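PDB 5K3J: acyl-coenzyme A oxidase acox-1.2 from Caenorhabditis elegans, which catalyses the FAD-dependent desaturation of CoA-linked ascaroside side chains, the first step of peroxisomal beta-oxidation, passing electrons to oxygen to yield hydrogen peroxide. Local coordinates for residues A[11-16]-A[329-334]; A[316-321]-A[625-630]. All coordinates share one frame; numbering follows the deposited sequence.

Interaction 1 (A[11-16]-A[329-334]). With FAD (flavin-adenine dinucleotide), chain G.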
loop_
_atom_site.group_PDB
_atom_site.type_symbol
_atom_site.label_atom_id
_atom_site.label_comp_id
_atom_site.label_asym_id
_atom_site.label_seq_id
_atom_site.Cartn_x
_atom_site.Cartn_y
_atom_site.Cartn_z
ATOM N N ASN A 11 -22.179 -12.636 -18.190
ATOM C CA ASN A 11 -23.110 -12.097 -17.205
ATOM C C ASN A 11 -23.817 -10.873 -17.773
ATOM O O ASN A 11 -23.160 -9.909 -18.165
ATOM C CB ASN A 11 -22.371 -11.743 -15.906
ATOM C CG ASN A 11 -23.313 -11.538 -14.725
ATOM O OD1 ASN A 11 -24.475 -11.161 -14.890
ATOM N ND2 ASN A 11 -22.806 -11.783 -13.522
ATOM N N PRO A 12 -25.159 -10.912 -17.830
ATOM C CA PRO A 12 -25.971 -9.802 -18.342
ATOM C C PRO A 12 -25.639 -8.473 -17.668
ATOM O O PRO A 12 -25.790 -7.416 -18.284
ATOM C CB PRO A 12 -27.398 -10.242 -18.016
ATOM C CG PRO A 12 -27.331 -11.720 -18.070
ATOM C CD PRO A 12 -25.987 -12.089 -17.510
ATOM N N GLU A 13 -25.186 -8.539 -16.419
ATOM C CA GLU A 13 -24.711 -7.362 -15.703
ATOM C C GLU A 13 -23.605 -6.665 -16.496
ATOM O O GLU A 13 -23.605 -5.442 -16.643
ATOM C CB GLU A 13 -24.199 -7.745 -14.311
ATOM C CG GLU A 13 -25.208 -8.472 -13.428
ATOM C CD GLU A 13 -26.174 -7.536 -12.729
ATOM O OE1 GLU A 13 -26.413 -6.423 -13.241
ATOM O OE2 GLU A 13 -26.692 -7.920 -11.660
ATOM N N LEU A 14 -22.668 -7.452 -17.015
ATOM C CA LEU A 14 -21.578 -6.912 -17.820
ATOM C C LEU A 14 -21.973 -6.743 -19.284
ATOM O O LEU A 14 -21.444 -5.874 -19.980
ATOM C CB LEU A 14 -20.342 -7.805 -17.726
ATOM C CG LEU A 14 -19.483 -7.650 -16.472
ATOM C CD1 LEU A 14 -18.090 -8.224 -16.696
ATOM C CD2 LEU A 14 -19.401 -6.192 -16.042
ATOM N N LEU A 15 -22.896 -7.580 -19.751
ATOM C CA LEU A 15 -23.344 -7.511 -21.136
ATOM C C LEU A 15 -24.022 -6.179 -21.433
ATOM O O LEU A 15 -23.832 -5.603 -22.504
ATOM C CB LEU A 15 -24.298 -8.662 -21.457
ATOM C CG LEU A 15 -24.796 -8.694 -22.904
ATOM C CD1 LEU A 15 -23.626 -8.790 -23.867
ATOM C CD2 LEU A 15 -25.780 -9.837 -23.131
ATOM N N GLU A 16 -24.807 -5.693 -20.476
ATOM C CA GLU A 16 -25.554 -4.456 -20.663
ATOM C C GLU A 16 -24.646 -3.244 -20.484
ATOM O O GLU A 16 -24.970 -2.146 -20.931
ATOM C CB GLU A 16 -26.743 -4.385 -19.698
ATOM C CG GLU A 16 -26.384 -4.052 -18.261
ATOM C CD GLU A 16 -27.611 -3.874 -17.383
ATOM O OE1 GLU A 16 -28.732 -4.153 -17.860
ATOM O OE2 GLU A 16 -27.456 -3.453 -16.215
ATOM N N GLU A 329 -31.154 -3.631 -5.658
ATOM C CA GLU A 329 -30.015 -2.791 -5.297
ATOM C C GLU A 329 -29.323 -2.233 -6.539
ATOM O O GLU A 329 -29.389 -2.828 -7.614
ATOM C CB GLU A 329 -29.017 -3.579 -4.447
ATOM C CG GLU A 329 -29.531 -3.945 -3.064
ATOM C CD GLU A 329 -28.617 -4.914 -2.340
ATOM O OE1 GLU A 329 -28.483 -6.066 -2.805
ATOM O OE2 GLU A 329 -28.033 -4.525 -1.308
ATOM N N VAL A 330 -28.660 -1.090 -6.384
ATOM C CA VAL A 330 -27.955 -0.463 -7.497
ATOM C C VAL A 330 -26.517 -0.967 -7.615
ATOM O O VAL A 330 -25.890 -1.327 -6.617
ATOM C CB VAL A 330 -27.949 1.085 -7.352
ATOM C CG1 VAL A 330 -27.065 1.526 -6.187
ATOM C CG2 VAL A 330 -27.500 1.752 -8.642
ATOM N N LYS A 331 -26.008 -1.005 -8.842
ATOM C CA LYS A 331 -24.593 -1.271 -9.077
ATOM C C LYS A 331 -23.747 -0.196 -8.390
ATOM O O LYS A 331 -24.041 0.995 -8.498
ATOM C CB LYS A 331 -24.291 -1.310 -10.576
ATOM C CG LYS A 331 -25.027 -2.407 -11.348
ATOM C CD LYS A 331 -24.642 -2.385 -12.822
ATOM C CE LYS A 331 -25.346 -3.473 -13.613
ATOM N NZ LYS A 331 -24.862 -3.507 -15.020
ATOM N N VAL A 332 -22.699 -0.618 -7.686
ATOM C CA VAL A 332 -21.888 0.307 -6.896
ATOM C C VAL A 332 -21.107 1.273 -7.775
ATOM O O VAL A 332 -20.663 2.320 -7.312
ATOM C CB VAL A 332 -20.904 -0.445 -5.978
ATOM C CG1 VAL A 332 -21.655 -1.135 -4.847
ATOM C CG2 VAL A 332 -20.083 -1.440 -6.781
ATOM N N LEU A 333 -20.955 0.923 -9.048
ATOM C CA LEU A 333 -20.280 1.797 -9.997
ATOM C C LEU A 333 -21.099 3.061 -10.259
ATOM O O LEU A 333 -20.579 4.050 -10.764
ATOM C CB LEU A 333 -20.007 1.053 -11.311
ATOM C CG LEU A 333 -19.232 1.787 -12.412
ATOM C CD1 LEU A 333 -17.905 2.320 -11.884
ATOM C CD2 LEU A 333 -19.018 0.879 -13.616
ATOM N N ASP A 334 -22.379 3.033 -9.903
ATOM C CA ASP A 334 -23.249 4.183 -10.132
ATOM C C ASP A 334 -23.000 5.295 -9.117
ATOM O O ASP A 334 -23.238 6.471 -9.400
ATOM C CB ASP A 334 -24.719 3.761 -10.098
ATOM C CG ASP A 334 -25.155 3.075 -11.378
ATOM O OD1 ASP A 334 -24.420 3.178 -12.382
ATOM O OD2 ASP A 334 -26.233 2.444 -11.387
HETATM P PA FAD G . -19.296 -2.869 -0.320
HETATM O O1A FAD G . -20.470 -2.491 0.585
HETATM O O2A FAD G . -19.744 -3.864 -1.349
HETATM O O5B FAD G . -18.739 -1.545 -1.060
HETATM C C5B FAD G . -17.778 -1.705 -2.117
HETATM C C4B FAD G . -17.679 -0.358 -2.892
HETATM O O4B FAD G . -18.876 0.102 -3.123
HETATM C C3B FAD G . -16.979 0.697 -2.028
HETATM O O3B FAD G . -16.198 1.470 -2.791
HETATM C C2B FAD G . -18.143 1.542 -1.434
HETATM O O2B FAD G . -17.693 2.955 -1.214
HETATM C C1B FAD G . -19.041 1.504 -2.350
HETATM N N9A FAD G . -20.350 1.585 -1.778
HETATM C C8A FAD G . -21.117 0.557 -1.371
HETATM N N7A FAD G . -22.281 1.070 -0.898
HETATM C C5A FAD G . -22.225 2.428 -1.019
HETATM C C6A FAD G . -23.135 3.428 -0.693
HETATM N N6A FAD G . -24.440 3.451 -0.123
HETATM N N1A FAD G . -22.829 4.705 -0.917
HETATM C C2A FAD G . -21.625 5.033 -1.468
HETATM N N3A FAD G . -20.734 4.057 -1.788
HETATM C C4A FAD G . -21.044 2.751 -1.560
HETATM N N1 FAD G . -17.540 -9.284 8.496
HETATM C C2 FAD G . -18.140 -9.978 9.632
HETATM O O2 FAD G . -19.347 -10.054 9.726
HETATM N N3 FAD G . -17.287 -10.583 10.659
HETATM C C4 FAD G . -15.882 -10.495 10.551
HETATM O O4 FAD G . -15.156 -11.010 11.427
HETATM C C4X FAD G . -15.267 -9.788 9.395
HETATM N N5 FAD G . -13.831 -9.695 9.280
HETATM C C5X FAD G . -13.232 -9.002 8.143
HETATM C C6 FAD G . -11.833 -8.913 8.035
HETATM C C7 FAD G . -11.253 -8.244 6.940
HETATM C C7M FAD G . -9.724 -8.278 7.037
HETATM C C8 FAD G . -12.065 -7.666 5.959
HETATM C C8M FAD G . -11.535 -6.926 4.743
HETATM C C9 FAD G . -13.468 -7.751 6.061
HETATM C C9A FAD G . -14.053 -8.417 7.152
HETATM N N10 FAD G . -15.522 -8.508 7.267
HETATM C C10 FAD G . -16.112 -9.192 8.382
HETATM C "C1'" FAD G . -16.396 -7.909 6.235
HETATM C "C2'" FAD G . -16.439 -6.390 6.371
HETATM O "O2'" FAD G . -17.022 -6.051 7.580
HETATM C "C3'" FAD G . -17.270 -5.844 5.243
HETATM O "O3'" FAD G . -16.716 -6.259 4.020
HETATM C "C4'" FAD G . -17.294 -4.340 5.297
HETATM O "O4'" FAD G . -17.937 -3.926 6.479
HETATM C "C5'" FAD G . -18.052 -3.822 4.093
HETATM O "O5'" FAD G . -17.486 -4.392 2.921
HETATM P P FAD G . -18.405 -4.646 1.637
HETATM O O1P FAD G . -18.058 -6.011 1.033
HETATM O O2P FAD G . -19.849 -4.623 2.019
HETATM O O3P FAD G . -18.140 -3.511 0.575
#

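Interaction 2 (A[316-321]-A[625-630]). With FAD (flavin-adenine dinucleotide), chain G.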
loop_
_atom_site.group_PDB
_atom_site.type_symbol
_atom_site.label_atom_id
_atom_site.label_comp_id
_atom_site.label_asym_id
_atom_site.label_seq_id
_atom_site.Cartn_x
_atom_site.Cartn_y
_atom_site.Cartn_z
ATOM N N ALA A 316 -19.437 -3.103 -11.633
ATOM C CA ALA A 316 -20.639 -3.177 -12.459
ATOM C C ALA A 316 -21.403 -4.473 -12.213
ATOM O O ALA A 316 -22.432 -4.724 -12.839
ATOM C CB ALA A 316 -20.282 -3.041 -13.935
ATOM N N VAL A 317 -20.889 -5.297 -11.306
ATOM C CA VAL A 317 -21.584 -6.510 -10.885
ATOM C C VAL A 317 -22.105 -6.350 -9.464
ATOM O O VAL A 317 -23.294 -6.539 -9.201
ATOM C CB VAL A 317 -20.674 -7.747 -10.946
ATOM C CG1 VAL A 317 -21.385 -8.958 -10.349
ATOM C CG2 VAL A 317 -20.220 -8.011 -12.382
ATOM N N ARG A 318 -21.194 -6.002 -8.558
ATOM C CA ARG A 318 -21.522 -5.779 -7.152
ATOM C C ARG A 318 -22.651 -4.770 -6.985
ATOM O O ARG A 318 -22.465 -3.571 -7.190
ATOM C CB ARG A 318 -20.288 -5.296 -6.387
ATOM C CG ARG A 318 -20.561 -4.878 -4.947
ATOM C CD ARG A 318 -21.022 -6.065 -4.115
ATOM N NE ARG A 318 -20.828 -5.850 -2.683
ATOM C CZ ARG A 318 -20.903 -6.820 -1.777
ATOM N NH1 ARG A 318 -21.160 -8.063 -2.166
ATOM N NH2 ARG A 318 -20.714 -6.557 -0.490
ATOM N N ARG A 319 -23.828 -5.262 -6.616
ATOM C CA ARG A 319 -24.934 -4.381 -6.278
ATOM C C ARG A 319 -25.023 -4.220 -4.765
ATOM O O ARG A 319 -25.052 -5.205 -4.030
ATOM C CB ARG A 319 -26.251 -4.917 -6.837
ATOM C CG ARG A 319 -26.271 -5.067 -8.347
ATOM C CD ARG A 319 -27.610 -5.619 -8.795
ATOM N NE ARG A 319 -27.717 -5.720 -10.246
ATOM C CZ ARG A 319 -28.161 -4.739 -11.029
ATOM N NH1 ARG A 319 -28.531 -3.576 -10.500
ATOM N NH2 ARG A 319 -28.231 -4.918 -12.343
ATOM N N GLN A 320 -25.056 -2.975 -4.303
ATOM C CA GLN A 320 -25.097 -2.696 -2.873
ATOM C C GLN A 320 -25.684 -1.320 -2.591
ATOM O O GLN A 320 -25.248 -0.320 -3.161
ATOM C CB GLN A 320 -23.695 -2.801 -2.271
ATOM C CG GLN A 320 -23.479 -4.032 -1.408
ATOM C CD GLN A 320 -23.937 -3.822 0.019
ATOM O OE1 GLN A 320 -24.184 -2.694 0.442
ATOM N NE2 GLN A 320 -24.045 -4.907 0.773
ATOM N N GLY A 321 -26.670 -1.277 -1.702
ATOM C CA GLY A 321 -27.340 -0.036 -1.360
ATOM C C GLY A 321 -28.477 0.237 -2.320
ATOM O O GLY A 321 -28.637 -0.467 -3.314
ATOM N N HIS A 625 -18.816 -13.594 -14.264
ATOM C CA HIS A 625 -19.383 -14.554 -13.330
ATOM C C HIS A 625 -18.534 -14.601 -12.064
ATOM O O HIS A 625 -17.645 -15.439 -11.922
ATOM C CB HIS A 625 -19.493 -15.930 -13.983
ATOM C CG HIS A 625 -20.376 -15.946 -15.195
ATOM N ND1 HIS A 625 -21.476 -15.125 -15.318
ATOM C CD2 HIS A 625 -20.312 -16.665 -16.341
ATOM C CE1 HIS A 625 -22.058 -15.343 -16.484
ATOM N NE2 HIS A 625 -21.371 -16.272 -17.125
ATOM N N VAL A 626 -18.818 -13.686 -11.147
ATOM C CA VAL A 626 -18.007 -13.511 -9.949
ATOM C C VAL A 626 -18.420 -14.431 -8.805
ATOM O O VAL A 626 -17.636 -15.271 -8.364
ATOM C CB VAL A 626 -18.073 -12.065 -9.457
ATOM C CG1 VAL A 626 -17.218 -11.902 -8.214
ATOM C CG2 VAL A 626 -17.645 -11.111 -10.568
ATOM N N TYR A 627 -19.654 -14.264 -8.337
ATOM C CA TYR A 627 -20.152 -14.970 -7.157
ATOM C C TYR A 627 -20.101 -16.484 -7.312
ATOM O O TYR A 627 -19.695 -17.192 -6.394
ATOM C CB TYR A 627 -21.584 -14.524 -6.848
ATOM C CG TYR A 627 -21.681 -13.084 -6.399
ATOM C CD1 TYR A 627 -20.841 -12.584 -5.414
ATOM C CD2 TYR A 627 -22.604 -12.222 -6.973
ATOM C CE1 TYR A 627 -20.926 -11.264 -5.003
ATOM C CE2 TYR A 627 -22.696 -10.901 -6.570
ATOM C CZ TYR A 627 -21.856 -10.429 -5.584
ATOM O OH TYR A 627 -21.946 -9.116 -5.182
ATOM N N GLU A 628 -20.510 -16.967 -8.480
ATOM C CA GLU A 628 -20.484 -18.394 -8.774
ATOM C C GLU A 628 -19.067 -18.945 -8.678
ATOM O O GLU A 628 -18.841 -20.003 -8.091
ATOM C CB GLU A 628 -21.057 -18.668 -10.166
ATOM C CG GLU A 628 -20.892 -20.106 -10.633
ATOM C CD GLU A 628 -21.183 -20.272 -12.112
ATOM O OE1 GLU A 628 -20.307 -20.797 -12.831
ATOM O OE2 GLU A 628 -22.284 -19.882 -12.558
ATOM N N ASN A 629 -18.116 -18.211 -9.248
ATOM C CA ASN A 629 -16.729 -18.655 -9.295
ATOM C C ASN A 629 -15.921 -18.275 -8.053
ATOM O O ASN A 629 -14.911 -18.915 -7.753
ATOM C CB ASN A 629 -16.042 -18.100 -10.546
ATOM C CG ASN A 629 -16.482 -18.805 -11.816
ATOM O OD1 ASN A 629 -15.999 -19.893 -12.132
ATOM N ND2 ASN A 629 -17.398 -18.188 -12.552
ATOM N N LEU A 630 -16.356 -17.241 -7.336
ATOM C CA LEU A 630 -15.691 -16.852 -6.094
ATOM C C LEU A 630 -15.842 -17.966 -5.068
ATOM O O LEU A 630 -14.920 -18.265 -4.311
ATOM C CB LEU A 630 -16.262 -15.542 -5.544
ATOM C CG LEU A 630 -15.574 -14.970 -4.299
ATOM C CD1 LEU A 630 -14.084 -14.856 -4.534
ATOM C CD2 LEU A 630 -16.155 -13.616 -3.938
HETATM P PA FAD G . -19.296 -2.869 -0.320
HETATM O O1A FAD G . -20.470 -2.491 0.585
HETATM O O2A FAD G . -19.744 -3.864 -1.349
HETATM O O5B FAD G . -18.739 -1.545 -1.060
HETATM C C5B FAD G . -17.778 -1.705 -2.117
HETATM C C4B FAD G . -17.679 -0.358 -2.892
HETATM O O4B FAD G . -18.876 0.102 -3.123
HETATM C C3B FAD G . -16.979 0.697 -2.028
HETATM O O3B FAD G . -16.198 1.470 -2.791
HETATM C C2B FAD G . -18.143 1.542 -1.434
HETATM O O2B FAD G . -17.693 2.955 -1.214
HETATM C C1B FAD G . -19.041 1.504 -2.350
HETATM N N9A FAD G . -20.350 1.585 -1.778
HETATM C C8A FAD G . -21.117 0.557 -1.371
HETATM N N7A FAD G . -22.281 1.070 -0.898
HETATM C C5A FAD G . -22.225 2.428 -1.019
HETATM C C6A FAD G . -23.135 3.428 -0.693
HETATM N N6A FAD G . -24.440 3.451 -0.123
HETATM N N1A FAD G . -22.829 4.705 -0.917
HETATM C C2A FAD G . -21.625 5.033 -1.468
HETATM N N3A FAD G . -20.734 4.057 -1.788
HETATM C C4A FAD G . -21.044 2.751 -1.560
HETATM N N1 FAD G . -17.540 -9.284 8.496
HETATM C C2 FAD G . -18.140 -9.978 9.632
HETATM O O2 FAD G . -19.347 -10.054 9.726
HETATM N N3 FAD G . -17.287 -10.583 10.659
HETATM C C4 FAD G . -15.882 -10.495 10.551
HETATM O O4 FAD G . -15.156 -11.010 11.427
HETATM C C4X FAD G . -15.267 -9.788 9.395
HETATM N N5 FAD G . -13.831 -9.695 9.280
HETATM C C5X FAD G . -13.232 -9.002 8.143
HETATM C C6 FAD G . -11.833 -8.913 8.035
HETATM C C7 FAD G . -11.253 -8.244 6.940
HETATM C C7M FAD G . -9.724 -8.278 7.037
HETATM C C8 FAD G . -12.065 -7.666 5.959
HETATM C C8M FAD G . -11.535 -6.926 4.743
HETATM C C9 FAD G . -13.468 -7.751 6.061
HETATM C C9A FAD G . -14.053 -8.417 7.152
HETATM N N10 FAD G . -15.522 -8.508 7.267
HETATM C C10 FAD G . -16.112 -9.192 8.382
HETATM C "C1'" FAD G . -16.396 -7.909 6.235
HETATM C "C2'" FAD G . -16.439 -6.390 6.371
HETATM O "O2'" FAD G . -17.022 -6.051 7.580
HETATM C "C3'" FAD G . -17.270 -5.844 5.243
HETATM O "O3'" FAD G . -16.716 -6.259 4.020
HETATM C "C4'" FAD G . -17.294 -4.340 5.297
HETATM O "O4'" FAD G . -17.937 -3.926 6.479
HETATM C "C5'" FAD G . -18.052 -3.822 4.093
HETATM O "O5'" FAD G . -17.486 -4.392 2.921
HETATM P P FAD G . -18.405 -4.646 1.637
HETATM O O1P FAD G . -18.058 -6.011 1.033
HETATM O O2P FAD G . -19.849 -4.623 2.019
HETATM O O3P FAD G . -18.140 -3.511 0.575
HETATM O O HOH W 1 -24.645 -7.635 -5.704
#

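Interaction 1 (A[11-16]-A[329-334])
Lys331 meets Glu13 and Glu16 at the start of helix 12-18, a worked example of one buried lysine collecting several acceptors from a single helical turn. Its ammonium nitrogen NZ donates to the main-chain O of Glu13 at 2.8 Å and to OE2 of Glu16 at 2.9 Å, the latter as part of a salt bridge. Glu16 receives it on the anti lone pair of OE2, the one turned away from its other oxygen. Lys331 and Glu16 approach from opposing directions and meet at their charged ends, whereas the Glu13 side chain crosses the lysine obliquely. OE1 of Glu13 comes up to CE of Lys331 and forms a long ion pair with Lys331 NZ at 3.8 Å; the stronger partner of that carboxylate is Arg319.

Torsions explain the reach. Lys331 runs fully extended beyond CG, which carries NZ from the loop to the helix, while Glu16 sets its CG between its own backbone N and carbonyl carbon (chi1 76°) and then extends to the lysine. Glu17 adds a further salt bridge to NZ. The helix itself is begun by Asn11, an N-cap whose OD1 accepts from Glu13 N at 3.1 Å, and Asn11 ND2 holds Gly624 O. At the loop end, Val332 bonds through its backbone to Arg318 and lays CG1 against the FAD ribose, 3.5 Å from O4B, while Glu329 bonds His154 of the second subunit.

The buried ammonium thus faces Glu16 in a close salt bridge, Glu17 in another, Glu13 in a long one, and the Glu13 carbonyl, an environment likely to keep the lysine protonated. The charge chemistry ties the N-terminal helix to the loop in which Val332, next after Lys331, lines the FAD pocket.

Interaction 2 (A[316-321]-A[625-630])
This is a buried, mixed polar and apolar contact, in which the loop between helices 287-315 and 336-340 meets the first turn of helix 626-636 beside the FAD pyrophosphate. The apolar half is small: Val317 CG1 rests against Val626 CG2 at 4.3 Å and also meets the Tyr627 ring near CE2. The polar half turns on Arg318, an FAD-binding residue that works in two directions. Along one edge of its guanidinium, NE and NH2 both donate to phosphate oxygen O2A of FAD, at 2.6 Å from NE and 3.0 Å from NH2, with a weak further bond from NH2 to O2P. On NH1 the group donates to Tyr627 OH at 3.3 Å, a nearly straight bond (166°) lying almost in the guanidinium plane; NH1 also makes a weak hydrogen bond to Leu152 O of the second subunit.

The two side chains cross at about a right angle, with ring and guanidinium planes 47° apart. Arg318 swings its CG opposite the backbone N and then kinks at chi2 (65°), bringing the flat group between phosphate and phenol. Tyr627 OH also shares a water, at 3.1 Å, that accepts from Arg319 N. A leucine in place of Arg318 would probably leave O2A without the two N-H donors that grip it and Tyr627 OH without its guanidinium mate.

Around this core, Ala316 leans on Leu14 and Glu17 of helix 12-18, and backbone bonds join 316-321 to Val330 and Val332, later in the same loop. From the second subunit, Leu152 packs on Leu630, Gly153 on Arg318 and Thr182 on Tyr627, so Tyr627 and Leu630 of helix 626-636 face that subunit.

How the interactions relate
In interactions 1 and 2, two contacts between segments far apart in sequence meet beside one cofactor site. Their centres lie about 9 Å apart and their segments alternate along the sequence: 11-16, 316-321, 329-334, 625-630. The middle pair are neighbouring parts of one loop, joined by a probable hydrogen bond of 3.0 Å from Gln320 N to Val330 O, and the salt bridge of Glu13 OE1 with Arg319 NH2 (2.5 Å) joins helix 12-18 to segment 316-321. The outer pair also meet, Asn11 packing on His625. Both contacts touch FAD: interaction 1 through Val332 at the adenosine ribose, interaction 2 through Arg318 at the phosphates, with the second subunit completing the site.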